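PDB 3N89: defective in germ line development protein 3, isoform a from Caenorhabditis elegans, which acts in germ line development as an ortholog of Bicaudal-C, its four KH domains forming a globular platform that probably takes part in RNA regulation. Local coordinates for residues A[205-209]-A[359-363]; A[209-213]-A[254-258]. All coordinates share one frame; numbering follows the deposited sequence.

Interaction 1. Residues A[205-209]-A[359-363]; sequences STAQL and LPANF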
loop_
_atom_site.group_PDB
_atom_site.type_symbol
_atom_site.label_atom_id
_atom_site.label_comp_id
_atom_site.label_asym_id
_atom_site.label_seq_id
_atom_site.Cartn_x
_atom_site.Cartn_y
_atom_site.Cartn_z
ATOM N N SER A 205 10.822 -0.118 21.180
ATOM C CA SER A 205 9.782 -0.317 22.184
ATOM C C SER A 205 8.582 -1.075 21.639
ATOM O O SER A 205 7.439 -0.681 21.873
ATOM C CB SER A 205 9.316 1.039 22.708
ATOM O OG SER A 205 8.953 1.879 21.626
ATOM N N THR A 206 8.835 -2.155 20.910
ATOM C CA THR A 206 7.758 -2.958 20.344
ATOM C C THR A 206 8.264 -4.356 20.039
ATOM O O THR A 206 9.405 -4.700 20.347
ATOM C CB THR A 206 7.222 -2.354 19.031
ATOM O OG1 THR A 206 8.293 -2.227 18.091
ATOM C CG2 THR A 206 6.589 -0.993 19.273
ATOM N N ALA A 207 7.406 -5.164 19.436
ATOM C CA ALA A 207 7.774 -6.519 19.059
ATOM C C ALA A 207 8.324 -6.433 17.639
ATOM O O ALA A 207 7.999 -5.498 16.908
ATOM C CB ALA A 207 6.541 -7.419 19.095
ATOM N N GLN A 208 9.175 -7.381 17.255
ATOM C CA GLN A 208 9.725 -7.404 15.894
ATOM C C GLN A 208 8.657 -8.097 15.041
ATOM O O GLN A 208 8.444 -9.308 15.155
ATOM C CB GLN A 208 11.051 -8.181 15.867
ATOM C CG GLN A 208 12.171 -7.505 16.660
ATOM C CD GLN A 208 13.477 -8.304 16.682
ATOM O OE1 GLN A 208 14.546 -7.767 17.006
ATOM N NE2 GLN A 208 13.394 -9.588 16.347
ATOM N N LEU A 209 7.986 -7.318 14.196
ATOM C CA LEU A 209 6.887 -7.818 13.362
ATOM C C LEU A 209 7.143 -8.772 12.199
ATOM O O LEU A 209 6.235 -9.501 11.803
ATOM C CB LEU A 209 6.064 -6.636 12.846
ATOM C CG LEU A 209 4.631 -6.506 13.368
ATOM C CD1 LEU A 209 4.596 -6.743 14.871
ATOM C CD2 LEU A 209 4.086 -5.129 13.016
ATOM N N LEU A 359 -1.615 -8.714 16.177
ATOM C CA LEU A 359 -0.907 -7.434 16.136
ATOM C C LEU A 359 -1.033 -6.641 17.438
ATOM O O LEU A 359 -2.130 -6.243 17.832
ATOM C CB LEU A 359 -1.429 -6.573 14.987
ATOM C CG LEU A 359 -0.762 -5.199 14.884
ATOM C CD1 LEU A 359 0.588 -5.347 14.197
ATOM C CD2 LEU A 359 -1.663 -4.236 14.111
ATOM N N PRO A 360 0.094 -6.387 18.120
ATOM C CA PRO A 360 0.066 -5.631 19.377
ATOM C C PRO A 360 -0.551 -4.243 19.193
ATOM O O PRO A 360 -0.214 -3.520 18.252
ATOM C CB PRO A 360 1.539 -5.563 19.772
ATOM C CG PRO A 360 2.105 -6.823 19.188
ATOM C CD PRO A 360 1.458 -6.851 17.819
ATOM N N ALA A 361 -1.448 -3.879 20.107
ATOM C CA ALA A 361 -2.152 -2.596 20.070
ATOM C C ALA A 361 -1.293 -1.365 19.773
ATOM O O ALA A 361 -1.649 -0.544 18.931
ATOM C CB ALA A 361 -2.903 -2.394 21.380
ATOM N N ASN A 362 -0.170 -1.234 20.468
ATOM C CA ASN A 362 0.729 -0.096 20.287
ATOM C C ASN A 362 1.006 0.300 18.829
ATOM O O ASN A 362 1.169 1.480 18.521
ATOM N N PHE A 363 1.057 -0.687 17.941
ATOM C CA PHE A 363 1.336 -0.448 16.528
ATOM C C PHE A 363 0.300 0.417 15.809
ATOM O O PHE A 363 0.627 1.117 14.845
ATOM C CB PHE A 363 1.485 -1.791 15.803
ATOM C CG PHE A 363 2.837 -2.428 15.978
ATOM C CD1 PHE A 363 3.901 -2.050 15.169
ATOM C CD2 PHE A 363 3.052 -3.382 16.970
ATOM C CE1 PHE A 363 5.165 -2.610 15.337
ATOM C CE2 PHE A 363 4.316 -3.957 17.154
ATOM C CZ PHE A 363 5.378 -3.567 16.335
#
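Phe-363 inserts its ring between Thr-206 and Leu-209. Segment 205-209 lies in the loop between the first two helices of a KH fold, the place where classical KH domains carry their GxxG loop. The 359-363 segment comes from the chain beyond the last helix, 325-335, and its 3-10 turn presents the phenylalanine to this loop.

The inner part is close-packed. Leu-209 reaches back against the ring from across the contact, and its CD2 lies over one face, 3.8 Å from the Phe-363 centroid and 19° off the normal. This is a CH-pi contact, offset toward the rim. The second branch, Leu-209 CD1, reaches the far end of the ring at Phe-363 CZ, 3.6 Å away. Leu-209 CD2 also meets Leu-359 CD1 at 3.7 Å. The two leucines stand roughly perpendicular. The CG of Leu-359 is anti to its own backbone N (chi1 179°), which carries CD1 over to Leu-209.

Thr-206 sits on the other face with its CG2, while its CB is 3.5 Å from Phe-363 CZ. Thr-206 OG1 also rests near the ring, 3.7 Å from Phe-363 CZ, while its hydrogen bond is to Ser-203 N.

The outer side is looser. Ala-207 CB and Pro-360 CG are 4.5 Å apart, and both residues are exposed. No hydrogen bond crosses between the segments. The turn is closed instead by Phe-363 N, which donates to Pro-360 O at 3.1 Å. At the ring's edge, in its plane, Ala-207 O lies 3.3 Å from Phe-363 CZ.

Interaction 2. Residues A[209-213]-A[254-258]; sequences LMPVI and YIMDL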
loop_
_atom_site.group_PDB
_atom_site.type_symbol
_atom_site.label_atom_id
_atom_site.label_comp_id
_atom_site.label_asym_id
_atom_site.label_seq_id
_atom_site.Cartn_x
_atom_site.Cartn_y
_atom_site.Cartn_z
ATOM N N LEU A 209 7.986 -7.318 14.196
ATOM C CA LEU A 209 6.887 -7.818 13.362
ATOM C C LEU A 209 7.143 -8.772 12.199
ATOM O O LEU A 209 6.235 -9.501 11.803
ATOM C CB LEU A 209 6.064 -6.636 12.846
ATOM C CG LEU A 209 4.631 -6.506 13.368
ATOM C CD1 LEU A 209 4.596 -6.743 14.871
ATOM C CD2 LEU A 209 4.086 -5.129 13.016
ATOM N N MET A 210 8.344 -8.783 11.634
ATOM C CA MET A 210 8.597 -9.689 10.517
ATOM C C MET A 210 8.699 -11.146 10.962
ATOM O O MET A 210 8.114 -12.029 10.333
ATOM C CB MET A 210 9.855 -9.278 9.751
ATOM C CG MET A 210 9.749 -7.920 9.056
ATOM S SD MET A 210 8.544 -7.884 7.705
ATOM C CE MET A 210 7.018 -7.484 8.573
ATOM N N PRO A 211 9.439 -11.424 12.053
ATOM C CA PRO A 211 9.573 -12.807 12.533
ATOM C C PRO A 211 8.234 -13.542 12.569
ATOM O O PRO A 211 8.163 -14.742 12.290
ATOM C CB PRO A 211 10.175 -12.627 13.923
ATOM C CG PRO A 211 11.094 -11.458 13.714
ATOM C CD PRO A 211 10.233 -10.502 12.891
ATOM N N VAL A 212 7.175 -12.813 12.908
ATOM C CA VAL A 212 5.834 -13.393 12.976
ATOM C C VAL A 212 5.403 -13.841 11.588
ATOM O O VAL A 212 4.811 -14.906 11.428
ATOM C CB VAL A 212 4.796 -12.367 13.509
ATOM C CG1 VAL A 212 3.387 -12.954 13.431
ATOM C CG2 VAL A 212 5.134 -11.981 14.941
ATOM N N ILE A 213 5.700 -13.023 10.584
ATOM C CA ILE A 213 5.335 -13.363 9.216
ATOM C C ILE A 213 6.077 -14.620 8.770
ATOM O O ILE A 213 5.475 -15.523 8.191
ATOM C CB ILE A 213 5.630 -12.202 8.250
ATOM C CG1 ILE A 213 4.675 -11.041 8.542
ATOM C CG2 ILE A 213 5.480 -12.674 6.798
ATOM C CD1 ILE A 213 4.757 -9.911 7.544
ATOM N N TYR A 254 0.973 -9.948 3.752
ATOM C CA TYR A 254 0.976 -9.610 5.170
ATOM C C TYR A 254 1.772 -8.327 5.420
ATOM O O TYR A 254 1.382 -7.488 6.245
ATOM C CB TYR A 254 1.537 -10.765 6.006
ATOM C CG TYR A 254 0.651 -12.001 6.037
ATOM C CD1 TYR A 254 -0.699 -11.934 5.671
ATOM C CD2 TYR A 254 1.156 -13.233 6.458
ATOM C CE1 TYR A 254 -1.521 -13.062 5.727
ATOM C CE2 TYR A 254 0.347 -14.359 6.517
ATOM C CZ TYR A 254 -0.988 -14.271 6.152
ATOM O OH TYR A 254 -1.786 -15.394 6.219
ATOM N N ILE A 255 2.890 -8.176 4.712
ATOM C CA ILE A 255 3.702 -6.974 4.846
ATOM C C ILE A 255 2.827 -5.797 4.429
ATOM O O ILE A 255 2.719 -4.813 5.154
ATOM C CB ILE A 255 4.949 -7.003 3.926
ATOM C CG1 ILE A 255 5.892 -8.136 4.343
ATOM C CG2 ILE A 255 5.674 -5.669 4.000
ATOM C CD1 ILE A 255 7.173 -8.230 3.498
ATOM N N MET A 256 2.193 -5.903 3.263
ATOM C CA MET A 256 1.324 -4.831 2.779
ATOM C C MET A 256 0.118 -4.549 3.681
ATOM O O MET A 256 -0.422 -3.450 3.657
ATOM C CB MET A 256 0.825 -5.121 1.357
ATOM C CG MET A 256 1.906 -5.106 0.284
ATOM S SD MET A 256 1.267 -4.694 -1.374
ATOM C CE MET A 256 -0.184 -5.794 -1.474
ATOM N N ASP A 257 -0.329 -5.535 4.456
ATOM C CA ASP A 257 -1.458 -5.301 5.350
ATOM C C ASP A 257 -1.028 -4.313 6.443
ATOM O O ASP A 257 -1.870 -3.710 7.107
ATOM C CB ASP A 257 -1.919 -6.598 6.028
ATOM C CG ASP A 257 -2.784 -7.477 5.136
ATOM O OD1 ASP A 257 -3.480 -6.957 4.233
ATOM O OD2 ASP A 257 -2.784 -8.706 5.373
ATOM N N LEU A 258 0.285 -4.162 6.629
ATOM C CA LEU A 258 0.827 -3.274 7.659
ATOM C C LEU A 258 1.026 -1.829 7.216
ATOM O O LEU A 258 1.165 -0.934 8.051
ATOM C CB LEU A 258 2.159 -3.820 8.188
ATOM C CG LEU A 258 2.131 -5.120 9.002
ATOM C CD1 LEU A 258 3.534 -5.448 9.511
ATOM C CD2 LEU A 258 1.181 -4.967 10.169
#
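Leu-258 N donates to Ile-255 O over 2.9 Å, a bond within segment 254-258. Leu-258 points toward segment 209-213, and Ile-255 meets it with its flank. Leu-258 O is in turn hydrogen-bonded to Lys-321 NZ, and Tyr-254 O accepts from Trp-355 NE1. The contact across the segments itself is wholly apolar.

Leu-258 CD1 is the meeting point at one end. It lies 3.6 Å from Leu-209 CD2 and 4.1 Å from Met-210 CE. The methionine chain is bent at chi2 (-66°) and chi3 (87°), which folds its methyl inward toward the leucine. The two side chains run antiparallel, one beside the other.

In the KH fold, the second and third helices pack on the same sheet. Here they also touch each other, and Ile-255 reaches the sheet at Phe-190.

Ile-213 fills the other end. Its CG1 is anti to its carbonyl carbon (chi1 -68°) and the chain runs on extended. Thus CD1 touches both Tyr-254 CB, at 3.7 Å, and Ile-255 CG1, at 3.8 Å. The other branch, Ile-213 CG2, lies near the plane of the Tyr-254 ring, at its edge.

The centres of the two interactions are 11 Å apart, and Leu-209 belongs to both. It is the last residue of segment 205-209 and the first of 209-213. Along the chain the order is 205-209, 209-213, 254-258 and 359-363. Interaction 2 holds two helices of the third KH domain together and is buried. Interaction 1 lies further from the chain's centre and joins the same domain to the C-terminal part of the chain. The two also touch directly, through Leu-359 CD1 and Leu-258 CD2 at 4.1 Å. The apolar packing between the helices therefore continues into the C-terminal segment, consistent with a compact platform.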